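2-aminomuconate 6-semialdehyde dehydrogenase (Burkholderia cenocepacia, PDB 4U3W) probably catalyses the NAD-dependent oxidation of 2-aminomuconate 6-semialdehyde to 2-aminomuconate, as a tetrameric member of the aldehyde dehydrogenase family. Local coordinates at residues Val158-Leu163 with Ser490-Ser495; Ala127-Phe132 with Lys182-Leu187; Gly164-Ile169 with Met189-Val194. All coordinates share one frame; numbering follows the deposited sequence. Where two conformers were deposited one is given.

Interaction 1: residues Val158-Leu163 with Ser490-Ser495. With MG (magnesium ion), chain E.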
loop_
_atom_site.group_PDB
_atom_site.type_symbol
_atom_site.label_atom_id
_atom_site.label_comp_id
_atom_site.label_asym_id
_atom_site.label_seq_id
_atom_site.Cartn_x
_atom_site.Cartn_y
_atom_site.Cartn_z
ATOM N N VAL A 158 2.734 11.377 -6.358
ATOM C CA VAL A 158 1.414 11.403 -6.952
ATOM C C VAL A 158 0.431 12.212 -6.128
ATOM O O VAL A 158 0.188 11.878 -4.984
ATOM C CB VAL A 158 0.862 9.981 -7.144
ATOM C CG1 VAL A 158 -0.545 10.077 -7.798
ATOM C CG2 VAL A 158 1.822 9.215 -8.028
ATOM N N THR A 159 -0.067 13.326 -6.690
ATOM C CA THR A 159 -1.022 14.192 -6.005
ATOM C C THR A 159 -2.442 13.919 -6.521
ATOM O O THR A 159 -2.621 13.332 -7.586
ATOM C CB THR A 159 -0.715 15.685 -6.214
ATOM O OG1 THR A 159 -0.972 16.050 -7.588
ATOM C CG2 THR A 159 0.746 15.990 -5.856
ATOM N N ARG A 160 -3.454 14.314 -5.747
ATOM C CA ARG A 160 -4.869 14.156 -6.143
ATOM C C ARG A 160 -5.472 15.528 -5.991
ATOM O O ARG A 160 -5.147 16.252 -5.031
ATOM C CB ARG A 160 -5.590 13.140 -5.259
ATOM C CG ARG A 160 -5.142 11.674 -5.420
ATOM C CD ARG A 160 -6.218 10.793 -4.751
ATOM N NE ARG A 160 -5.910 9.368 -4.662
ATOM C CZ ARG A 160 -5.701 8.717 -3.508
ATOM N NH1 ARG A 160 -5.760 9.372 -2.352
ATOM N NH2 ARG A 160 -5.423 7.409 -3.495
ATOM N N LYS A 161 -6.267 15.950 -6.969
ATOM C CA LYS A 161 -7.028 17.153 -6.808
ATOM C C LYS A 161 -8.470 16.756 -7.241
ATOM O O LYS A 161 -8.657 15.709 -7.874
ATOM C CB LYS A 161 -6.426 18.347 -7.645
ATOM C CG LYS A 161 -6.303 18.114 -9.158
ATOM C CD LYS A 161 -5.868 19.417 -10.008
ATOM C CE LYS A 161 -4.397 19.766 -9.769
ATOM N NZ LYS A 161 -3.490 18.645 -10.140
ATOM N N PRO A 162 -9.467 17.569 -6.914
ATOM C CA PRO A 162 -10.818 17.187 -7.351
ATOM C C PRO A 162 -10.919 17.053 -8.892
ATOM O O PRO A 162 -10.214 17.836 -9.572
ATOM C CB PRO A 162 -11.676 18.371 -6.892
ATOM C CG PRO A 162 -10.840 19.196 -5.955
ATOM C CD PRO A 162 -9.423 18.902 -6.269
ATOM N N LEU A 163 -11.755 16.139 -9.423
ATOM C CA LEU A 163 -12.195 16.218 -10.849
ATOM C C LEU A 163 -12.828 17.571 -11.186
ATOM O O LEU A 163 -12.573 18.157 -12.250
ATOM C CB LEU A 163 -13.204 15.124 -11.184
ATOM C CG LEU A 163 -12.794 13.656 -11.260
ATOM C CD1 LEU A 163 -13.992 12.754 -11.589
ATOM C CD2 LEU A 163 -11.764 13.537 -12.359
ATOM N N SER A 490 -12.761 4.895 -4.520
ATOM C CA SER A 490 -13.522 6.151 -4.479
ATOM C C SER A 490 -12.556 7.352 -4.418
ATOM O O SER A 490 -12.731 8.355 -5.128
ATOM C CB SER A 490 -14.507 6.145 -3.307
ATOM O OG SER A 490 -15.578 5.229 -3.546
ATOM N N LEU A 491 -11.516 7.232 -3.605
ATOM C CA LEU A 491 -10.501 8.268 -3.527
ATOM C C LEU A 491 -9.943 8.599 -4.945
ATOM O O LEU A 491 -9.780 9.779 -5.298
ATOM C CB LEU A 491 -9.349 7.807 -2.631
ATOM C CG LEU A 491 -9.657 7.624 -1.123
ATOM C CD1 LEU A 491 -8.354 7.450 -0.285
ATOM C CD2 LEU A 491 -10.619 8.652 -0.492
ATOM N N ASP A 492 -9.636 7.555 -5.723
ATOM C CA ASP A 492 -9.058 7.732 -7.048
ATOM C C ASP A 492 -10.120 8.166 -8.059
ATOM O O ASP A 492 -9.828 9.029 -8.895
ATOM C CB ASP A 492 -8.375 6.453 -7.558
ATOM C CG ASP A 492 -7.071 6.168 -6.841
ATOM O OD1 ASP A 492 -6.517 7.091 -6.182
ATOM O OD2 ASP A 492 -6.608 5.022 -6.960
ATOM N N PHE A 493 -11.339 7.621 -7.972
ATOM C CA PHE A 493 -12.311 7.991 -8.992
ATOM C C PHE A 493 -12.689 9.474 -8.916
ATOM O O PHE A 493 -12.775 10.149 -9.941
ATOM C CB PHE A 493 -13.605 7.204 -8.920
ATOM C CG PHE A 493 -14.601 7.688 -9.917
ATOM C CD1 PHE A 493 -14.431 7.379 -11.265
ATOM C CD2 PHE A 493 -15.677 8.506 -9.544
ATOM C CE1 PHE A 493 -15.344 7.857 -12.246
ATOM C CE2 PHE A 493 -16.588 8.998 -10.504
ATOM C CZ PHE A 493 -16.428 8.665 -11.859
ATOM N N TYR A 494 -12.977 9.951 -7.717
ATOM C CA TYR A 494 -13.439 11.313 -7.544
ATOM C C TYR A 494 -12.301 12.357 -7.540
ATOM O O TYR A 494 -12.542 13.509 -7.145
ATOM C CB TYR A 494 -14.258 11.422 -6.255
ATOM C CG TYR A 494 -15.561 10.630 -6.342
ATOM C CD1 TYR A 494 -16.698 11.167 -6.977
ATOM C CD2 TYR A 494 -15.645 9.342 -5.812
ATOM C CE1 TYR A 494 -17.882 10.430 -7.077
ATOM C CE2 TYR A 494 -16.816 8.599 -5.893
ATOM C CZ TYR A 494 -17.932 9.137 -6.511
ATOM O OH TYR A 494 -19.072 8.387 -6.590
ATOM N N SER A 495 -11.091 11.942 -7.951
ATOM C CA SER A 495 -9.921 12.823 -8.071
ATOM C C SER A 495 -9.218 12.706 -9.425
ATOM O O SER A 495 -9.211 11.619 -10.017
ATOM C CB SER A 495 -8.868 12.509 -6.990
ATOM O OG SER A 495 -9.348 12.848 -5.720
HETATM MG MG MG E . -9.312 9.882 -10.987
HETATM O O HOH W 1 -11.257 9.514 -12.102
HETATM O O HOH W 2 -7.478 10.688 -12.540
#
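Arg-160 reaches from strand 153-169 across the C-terminal turn of helix 487-493 and ends on Asp-492, a compact example of an arginine that packs along its whole length before it pairs its charge. Its CB lies 3.8 Å from Ser-495 CB, and CG stays beside the same serine. CD then passes the backbone oxygen of Leu-491, 3.7 Å from Leu-491 O. With the chain extended from CG to NE, the guanidinium arrives side-on to the carboxylate. NE meets Asp-492 OD1 at 2.8 Å, nearly along the C-O axis, and NH2 reaches that same OD1 at 2.9 Å. Because NE and NH2 share one oxygen, neither bond is straight; OD1 also sits some 20° out of the guanidinium plane, and the two planes stand 53° apart. NH1 takes no part in this salt bridge; it touches Leu-491 CD1, while Leu-491 CB sits over the centre of one guanidinium face. The other carboxylate oxygen, OD2, is engaged by Arg-488 of a second subunit, which makes Asp-492 a bridge between chains.

At the other end of the contact, Leu-163 CD1 rests 3.3 Å from Phe-493 O. A magnesium ion is held by Asp-492 O, by Ser-495 O at 2.0 Å from the metal, and by two waters, one of which also donates to Phe-493 O. Pro-162 and Ser-495 form an antiparallel non-hydrogen-bonded pair. Here helix 487-493 gives way to strand 495-503, which runs antiparallel beside strand 153-169, while helix 175-188 packs against Tyr-494.

Interaction 2: residues Ala127-Phe132 with Lys182-Leu187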
loop_
_atom_site.group_PDB
_atom_site.type_symbol
_atom_site.label_atom_id
_atom_site.label_comp_id
_atom_site.label_asym_id
_atom_site.label_seq_id
_atom_site.Cartn_x
_atom_site.Cartn_y
_atom_site.Cartn_z
ATOM N N ALA A 127 -23.675 6.879 8.115
ATOM C CA ALA A 127 -22.356 6.232 8.174
ATOM C C ALA A 127 -21.471 6.481 6.931
ATOM O O ALA A 127 -20.212 6.494 7.034
ATOM C CB ALA A 127 -22.540 4.694 8.414
ATOM N N ASN A 128 -22.102 6.658 5.763
ATOM C CA ASN A 128 -21.367 6.989 4.534
ATOM C C ASN A 128 -20.573 8.268 4.712
ATOM O O ASN A 128 -19.400 8.318 4.320
ATOM C CB ASN A 128 -22.297 7.163 3.331
ATOM C CG ASN A 128 -22.756 5.827 2.747
ATOM O OD1 ASN A 128 -22.057 4.820 2.867
ATOM N ND2 ASN A 128 -23.967 5.805 2.150
ATOM N N PHE A 129 -21.204 9.287 5.315
ATOM C CA PHE A 129 -20.489 10.558 5.526
ATOM C C PHE A 129 -19.306 10.366 6.514
ATOM O O PHE A 129 -18.197 10.841 6.227
ATOM C CB PHE A 129 -21.442 11.652 6.008
ATOM C CG PHE A 129 -22.264 12.249 4.877
ATOM C CD1 PHE A 129 -21.710 13.177 4.010
ATOM C CD2 PHE A 129 -23.570 11.834 4.665
ATOM C CE1 PHE A 129 -22.467 13.690 2.944
ATOM C CE2 PHE A 129 -24.326 12.385 3.598
ATOM C CZ PHE A 129 -23.753 13.292 2.760
ATOM N N ARG A 130 -19.524 9.628 7.617
ATOM C CA ARG A 130 -18.454 9.472 8.632
ATOM C C ARG A 130 -17.308 8.635 8.089
ATOM O O ARG A 130 -16.127 8.900 8.367
ATOM C CB ARG A 130 -19.002 8.838 9.926
ATOM C CG ARG A 130 -20.172 9.644 10.478
ATOM C CD ARG A 130 -20.140 9.707 11.984
ATOM N NE ARG A 130 -21.390 10.163 12.551
ATOM C CZ ARG A 130 -21.620 11.423 12.907
ATOM N NH1 ARG A 130 -20.669 12.364 12.734
ATOM N NH2 ARG A 130 -22.788 11.739 13.463
ATOM N N THR A 131 -17.656 7.629 7.298
ATOM C CA THR A 131 -16.648 6.766 6.731
ATOM C C THR A 131 -15.704 7.471 5.793
ATOM O O THR A 131 -14.482 7.340 5.887
ATOM C CB THR A 131 -17.304 5.595 5.987
ATOM O OG1 THR A 131 -17.830 4.715 6.962
ATOM C CG2 THR A 131 -16.267 4.827 5.152
ATOM N N PHE A 132 -16.249 8.205 4.837
ATOM C CA PHE A 132 -15.377 8.889 3.922
ATOM C C PHE A 132 -14.692 10.072 4.564
ATOM O O PHE A 132 -13.622 10.454 4.117
ATOM C CB PHE A 132 -16.140 9.323 2.643
ATOM C CG PHE A 132 -16.449 8.152 1.738
ATOM C CD1 PHE A 132 -15.429 7.526 1.040
ATOM C CD2 PHE A 132 -17.717 7.604 1.699
ATOM C CE1 PHE A 132 -15.698 6.392 0.250
ATOM C CE2 PHE A 132 -17.990 6.483 0.921
ATOM C CZ PHE A 132 -16.976 5.891 0.189
ATOM N N LYS A 182 -22.708 8.254 -3.022
ATOM C CA LYS A 182 -21.996 9.062 -4.035
ATOM C C LYS A 182 -21.678 10.483 -3.557
ATOM O O LYS A 182 -20.554 11.004 -3.788
ATOM C CB LYS A 182 -22.834 9.175 -5.343
ATOM C CG LYS A 182 -23.313 7.847 -5.899
ATOM C CD LYS A 182 -22.138 6.882 -6.057
ATOM C CE LYS A 182 -22.558 5.558 -6.740
ATOM N NZ LYS A 182 -23.295 5.933 -8.033
ATOM N N VAL A 183 -22.634 11.126 -2.896
ATOM C CA VAL A 183 -22.397 12.510 -2.463
ATOM C C VAL A 183 -21.202 12.587 -1.478
ATOM O O VAL A 183 -20.339 13.475 -1.585
ATOM C CB VAL A 183 -23.672 13.107 -1.788
ATOM C CG1 VAL A 183 -23.437 14.542 -1.231
ATOM C CG2 VAL A 183 -24.840 13.131 -2.782
ATOM N N ALA A 184 -21.105 11.625 -0.554
ATOM C CA ALA A 184 -20.053 11.743 0.469
ATOM C C ALA A 184 -18.615 11.639 -0.096
ATOM O O ALA A 184 -17.811 12.513 0.202
ATOM C CB ALA A 184 -20.288 10.715 1.639
ATOM N N PRO A 185 -18.279 10.601 -0.897
ATOM C CA PRO A 185 -16.923 10.614 -1.459
ATOM C C PRO A 185 -16.729 11.796 -2.417
ATOM O O PRO A 185 -15.619 12.349 -2.468
ATOM C CB PRO A 185 -16.807 9.245 -2.201
ATOM C CG PRO A 185 -18.249 8.853 -2.469
ATOM C CD PRO A 185 -18.977 9.341 -1.217
ATOM N N ALA A 186 -17.768 12.220 -3.172
ATOM C CA ALA A 186 -17.547 13.346 -4.062
ATOM C C ALA A 186 -17.115 14.590 -3.273
ATOM O O ALA A 186 -16.165 15.298 -3.639
ATOM C CB ALA A 186 -18.872 13.646 -4.881
ATOM N N LEU A 187 -17.814 14.868 -2.180
ATOM C CA LEU A 187 -17.495 16.060 -1.393
ATOM C C LEU A 187 -16.163 15.846 -0.654
ATOM O O LEU A 187 -15.397 16.796 -0.452
ATOM C CB LEU A 187 -18.601 16.392 -0.403
ATOM C CG LEU A 187 -19.952 16.833 -0.993
ATOM C CD1 LEU A 187 -20.966 17.044 0.125
ATOM C CD2 LEU A 187 -19.824 18.151 -1.833
#
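Two phenylalanine rings of helix 114-138 each offer a face to helix 175-188. The Phe-132 ring carries Pro-185 on one face: CB stands over the centre, 3.9 Å from the ring centroid and only 11° off the normal, a CH-pi contact, and Pro-185 CD approaches Phe-132 CD2 to 3.6 Å. The Phe-129 ring takes Ala-184 CB on a face in the same way, but displaced toward the rim, 25° off its normal, with Phe-129 CD1 and Ala-184 CB 3.7 Å apart. Val-183 CG1 comes to this ring obliquely, 4.2 Å from Phe-129 CZ.

Ala-184 is the hub. Its methyl group points toward helix 114-138 and lies between the two aromatic residues, touching Phe-132 CD2 as well as Phe-129, and it also reaches the backbone at Asn-128 O, 3.7 Å from Ala-184 CB. CG of Phe-129, anti to its carbonyl carbon, carries the ring over to Ala-184. No hydrogen bond joins the two segments; Asn-128 spends its amide nitrogen on Thr-180, farther back on helix 175-188.

Phe-129 also touches Leu-88, Ile-91 and Ile-95 of helix 81-96. Over these segments, 127-132 and 182-187, the axes approach to 8.6 Å and cross at -24°, nearly parallel: close, buried alpha-helix packing, in which an alanine and a proline of one helix fit against aromatic rings of its neighbour within the aldehyde dehydrogenase fold.

Interaction 3: residues Gly164-Ile169 with Met189-Val194; sequences GVIGII and MGNCVV
Backbone hydrogen bonds between Gly-164-Ile-169 and Met-189-Val-194 alternate as between parallel strands. Cys-192 N donates to Gly-164 O at 2.9 Å, Ile-166 N to Cys-192 O, Val-194 N to Ile-166 O at 3.1 Å, and Ile-168 N to Val-194 O. Between these bonds lie CA-H...O contacts, such as Gly-167 CA to Val-194 O at 3.3 Å.

One side chain joins in. Asn-191 OD1 accepts from Gly-164 N at 2.9 Å, in the carbonyl plane and almost straight (173°). With Asn-191 CG beside the backbone N (chi1 -55°), the amide turns to Gly-164, just before residues 165-169 resume the strand.

Apolar contacts alternate by face. Val-165 CG1 meets Val-194 CG2 at 4.1 Å on the face where Val-165 meets helix 58-76 and Val-194 helix 233-238; on the other, Ile-168 CD1 touches Val-193 CG1 at 3.9 Å. Separately, Ile-166 CG1 packs on the aliphatic Asn-191 CB at 3.6 Å.

Gly-190 ends helix 175-188 as C-prime residue of a Schellman motif. With ND2 donating to Tyr-494 O and Ala-186 O, the buried Asn-191 amide has partners at both ends, consistent with a pinned helix-to-strand turn in this beta-alpha-beta crossover.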
loop_
_atom_site.group_PDB
_atom_site.type_symbol
_atom_site.label_atom_id
_atom_site.label_comp_id
_atom_site.label_asym_id
_atom_site.label_seq_id
_atom_site.Cartn_x
_atom_site.Cartn_y
_atom_site.Cartn_z
ATOM N N GLY A 164 -13.662 18.079 -10.281
ATOM C CA GLY A 164 -14.301 19.363 -10.496
ATOM C C GLY A 164 -15.755 19.331 -10.053
ATOM O O GLY A 164 -16.066 19.580 -8.853
ATOM N N VAL A 165 -16.634 19.053 -11.023
ATOM C CA VAL A 165 -18.060 19.007 -10.784
ATOM C C VAL A 165 -18.547 17.583 -11.087
ATOM O O VAL A 165 -18.425 17.085 -12.210
ATOM C CB VAL A 165 -18.833 20.001 -11.663
ATOM C CG1 VAL A 165 -20.327 19.883 -11.364
ATOM C CG2 VAL A 165 -18.325 21.459 -11.420
ATOM N N ILE A 166 -19.108 16.927 -10.088
ATOM C CA ILE A 166 -19.590 15.562 -10.292
ATOM C C ILE A 166 -21.094 15.588 -10.495
ATOM O O ILE A 166 -21.777 16.138 -9.660
ATOM C CB ILE A 166 -19.323 14.670 -9.085
ATOM C CG1 ILE A 166 -17.856 14.763 -8.671
ATOM C CG2 ILE A 166 -19.784 13.196 -9.420
ATOM C CD1 ILE A 166 -16.948 14.060 -9.610
ATOM N N GLY A 167 -21.594 14.971 -11.567
ATOM C CA GLY A 167 -23.019 14.835 -11.766
ATOM C C GLY A 167 -23.457 13.472 -11.212
ATOM O O GLY A 167 -22.856 12.457 -11.554
ATOM N N ILE A 168 -24.483 13.469 -10.358
ATOM C CA ILE A 168 -24.896 12.256 -9.612
ATOM C C ILE A 168 -26.357 11.966 -9.926
ATOM O O ILE A 168 -27.236 12.795 -9.658
ATOM C CB ILE A 168 -24.713 12.426 -8.090
ATOM C CG1 ILE A 168 -23.194 12.533 -7.722
ATOM C CG2 ILE A 168 -25.379 11.220 -7.323
ATOM C CD1 ILE A 168 -22.942 12.830 -6.251
ATOM N N ILE A 169 -26.618 10.822 -10.544
ATOM C CA ILE A 169 -27.979 10.454 -10.854
ATOM C C ILE A 169 -28.327 9.188 -10.044
ATOM O O ILE A 169 -27.701 8.152 -10.240
ATOM C CB ILE A 169 -28.147 10.205 -12.311
ATOM C CG1 ILE A 169 -28.000 11.563 -13.065
ATOM C CG2 ILE A 169 -29.537 9.692 -12.624
ATOM C CD1 ILE A 169 -27.625 11.409 -14.464
ATOM N N MET A 189 -13.498 14.388 -1.615
ATOM C CA MET A 189 -12.365 14.659 -2.492
ATOM C C MET A 189 -12.354 16.106 -3.042
ATOM O O MET A 189 -11.534 16.419 -3.890
ATOM C CB MET A 189 -12.326 13.700 -3.686
ATOM C CG MET A 189 -12.246 12.274 -3.360
ATOM S SD MET A 189 -11.164 11.863 -1.922
ATOM C CE MET A 189 -9.551 12.208 -2.562
ATOM N N GLY A 190 -13.198 16.968 -2.508
ATOM C CA GLY A 190 -13.102 18.385 -2.787
ATOM C C GLY A 190 -13.822 18.776 -4.051
ATOM O O GLY A 190 -13.591 19.883 -4.568
ATOM N N ASN A 191 -14.677 17.880 -4.574
ATOM C CA ASN A 191 -15.528 18.262 -5.731
ATOM C C ASN A 191 -16.751 19.050 -5.328
ATOM O O ASN A 191 -17.213 18.934 -4.183
ATOM C CB ASN A 191 -16.036 17.036 -6.495
ATOM C CG ASN A 191 -14.930 16.135 -6.945
ATOM O OD1 ASN A 191 -14.268 16.415 -7.953
ATOM N ND2 ASN A 191 -14.714 15.016 -6.207
ATOM N N CYS A 192 -17.337 19.787 -6.284
ATOM C CA CYS A 192 -18.701 20.214 -6.122
ATOM C C CYS A 192 -19.638 19.194 -6.790
ATOM O O CYS A 192 -19.222 18.383 -7.622
ATOM C CB CYS A 192 -18.926 21.626 -6.743
ATOM S SG CYS A 192 -17.828 22.836 -5.836
ATOM N N VAL A 193 -20.918 19.263 -6.458
ATOM C CA VAL A 193 -21.870 18.218 -6.846
ATOM C C VAL A 193 -23.167 18.841 -7.453
ATOM O O VAL A 193 -23.681 19.806 -6.915
ATOM C CB VAL A 193 -22.218 17.354 -5.598
ATOM C CG1 VAL A 193 -23.521 16.608 -5.762
ATOM C CG2 VAL A 193 -21.036 16.399 -5.215
ATOM N N VAL A 194 -23.683 18.252 -8.521
ATOM C CA VAL A 194 -25.013 18.507 -9.024
ATOM C C VAL A 194 -25.700 17.146 -9.046
ATOM O O VAL A 194 -25.273 16.248 -9.779
ATOM C CB VAL A 194 -25.019 19.103 -10.444
ATOM C CG1 VAL A 194 -26.510 19.243 -10.978
ATOM C CG2 VAL A 194 -24.321 20.451 -10.445
#

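Of the elements involved, helix 114-138 comes first along the chain, then strand 153-169, helix 175-188 and strand 192-196; the chain returns much later as helix 487-493 and strand 495-503. Interaction 3 closes the shortest loop, around helix 175-188. Interaction 2 opens earlier and closes on that helix, crossing both other contacts. Interaction 1 spans more than 300 residues and encloses interaction 3. The three meet physically: Ser-490 packs on Phe-132 between interactions 1 and 2, and Ala-186 packs on Val-193 between interactions 2 and 3. Together they tie the C-terminal helix and strand, the crossover helix and helix 114-138 to one sheet.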